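Local atomic coordinates of CT009 (Chlamydia trachomatis, PDB entry 4GQM), a protein that is of unknown function but carries a helix-turn-helix domain and so probably binds DNA. Residues L43-A48 with G52-P57. Sequence-based numbering, arbitrary orientation.
Sequences LEAIEA and GKLISP
A45 and L54 meet where helix 40-48 faces the short helix 51-55, and they illustrate how a small residue lets two helices come together mainly on apolar contacts. The methyl of A45 points at the partner helix and is touched from two directions: L54 CD2 lies 3.7 Å from A45 CB, and K53 CB stands at the same 3.7 Å from that methyl. With no longer side chain between them, the CA atoms of A45 and K53 are 6.0 Å apart. L54 CD2 also reaches I46 CG1, at 3.9 Å, the two branched chains crossing at about a right angle. In L54, CG lies anti to the carbonyl carbon (chi1 -68°), and with chi2 at 169° CD2 is the methyl that meets both A45 and I46.

The contact packs two successive helices of the helix-turn-helix domain, 40-48 and 51-55, joined by a short connection, against each other. In this swapped assembly the second subunit adds to the apolar cluster, its F63 packing on I46 and its A60 on L54.

Polar interactions lie at the margins. K53 runs extended beyond CG along the exposed side, its NZ 6.7 Å from E44 OE1, too far for a salt bridge. Within 52-57, G52 O accepts two bonds from S56, from N at 2.9 Å and from OG at 2.7 Å, which approach opposite faces of the carbonyl plane.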
# COMPACT_ATOMS: atom_id res chain seq x y z
N LEU A 43 -7.03 -2.92 -8.26
CA LEU A 43 -8.00 -2.44 -9.22
C LEU A 43 -9.36 -3.07 -8.97
O LEU A 43 -10.39 -2.38 -9.06
CB LEU A 43 -7.52 -2.73 -10.66
CG LEU A 43 -6.25 -2.01 -11.07
CD1 LEU A 43 -5.72 -2.57 -12.37
CD2 LEU A 43 -6.45 -0.49 -11.16
N GLU A 44 -9.40 -4.37 -8.70
CA GLU A 44 -10.64 -5.06 -8.43
C GLU A 44 -11.30 -4.46 -7.20
O GLU A 44 -12.52 -4.27 -7.18
CB GLU A 44 -10.40 -6.56 -8.21
CG GLU A 44 -9.99 -7.29 -9.47
CD GLU A 44 -9.59 -8.73 -9.24
OE1 GLU A 44 -9.37 -9.13 -8.08
OE2 GLU A 44 -9.46 -9.48 -10.23
N ALA A 45 -10.53 -4.20 -6.16
CA ALA A 45 -11.08 -3.67 -4.92
C ALA A 45 -11.63 -2.25 -5.12
O ALA A 45 -12.65 -1.90 -4.51
CB ALA A 45 -10.00 -3.69 -3.83
N ILE A 46 -10.96 -1.45 -5.92
CA ILE A 46 -11.46 -0.13 -6.27
C ILE A 46 -12.81 -0.26 -6.97
O ILE A 46 -13.79 0.39 -6.60
CB ILE A 46 -10.47 0.64 -7.14
CG1 ILE A 46 -9.24 1.03 -6.33
CG2 ILE A 46 -11.14 1.88 -7.76
CD1 ILE A 46 -8.10 1.52 -7.17
N GLU A 47 -12.89 -1.09 -8.01
CA GLU A 47 -14.14 -1.18 -8.77
C GLU A 47 -15.27 -1.76 -7.93
O GLU A 47 -16.43 -1.38 -8.13
CB GLU A 47 -13.95 -1.92 -10.08
CG GLU A 47 -13.11 -1.15 -11.07
CD GLU A 47 -13.18 -1.65 -12.48
OE1 GLU A 47 -13.82 -2.70 -12.73
OE2 GLU A 47 -12.63 -0.96 -13.37
N ALA A 48 -14.96 -2.65 -6.99
CA ALA A 48 -15.96 -3.24 -6.12
C ALA A 48 -16.33 -2.34 -4.97
O ALA A 48 -17.27 -2.63 -4.24
CB ALA A 48 -15.44 -4.55 -5.57
N GLY A 52 -12.31 -2.82 3.07
CA GLY A 52 -11.41 -3.75 3.74
C GLY A 52 -10.29 -4.19 2.83
O GLY A 52 -9.13 -4.27 3.26
N LYS A 53 -10.59 -4.54 1.59
CA LYS A 53 -9.53 -4.98 0.69
C LYS A 53 -8.56 -3.86 0.38
O LYS A 53 -7.41 -4.13 0.05
CB LYS A 53 -10.12 -5.57 -0.60
CG LYS A 53 -10.76 -6.90 -0.41
CD LYS A 53 -11.50 -7.37 -1.66
CE LYS A 53 -12.30 -8.63 -1.32
NZ LYS A 53 -13.03 -9.20 -2.44
N LEU A 54 -9.02 -2.61 0.43
CA LEU A 54 -8.16 -1.46 0.16
C LEU A 54 -7.27 -1.06 1.32
O LEU A 54 -6.13 -0.66 1.11
CB LEU A 54 -9.05 -0.28 -0.25
CG LEU A 54 -9.77 -0.40 -1.59
CD1 LEU A 54 -10.83 0.69 -1.78
CD2 LEU A 54 -8.78 -0.38 -2.73
N ILE A 55 -7.80 -1.12 2.54
CA ILE A 55 -7.14 -0.60 3.75
C ILE A 55 -6.44 -1.65 4.60
O ILE A 55 -5.52 -1.33 5.34
CB ILE A 55 -8.18 0.08 4.67
CG1 ILE A 55 -8.77 1.32 4.01
CG2 ILE A 55 -7.57 0.42 6.03
CD1 ILE A 55 -7.73 2.42 3.73
N SER A 56 -6.90 -2.88 4.54
CA SER A 56 -6.37 -3.91 5.46
C SER A 56 -4.91 -4.28 5.25
O SER A 56 -4.21 -4.54 6.24
CB SER A 56 -7.21 -5.21 5.37
OG SER A 56 -8.50 -4.98 5.82
N PRO A 57 -4.40 -4.40 4.03
CA PRO A 57 -3.01 -4.87 3.88
C PRO A 57 -1.99 -3.97 4.50
O PRO A 57 -2.10 -2.74 4.46
CB PRO A 57 -2.81 -4.89 2.35
CG PRO A 57 -4.18 -5.09 1.80
CD PRO A 57 -5.09 -4.26 2.72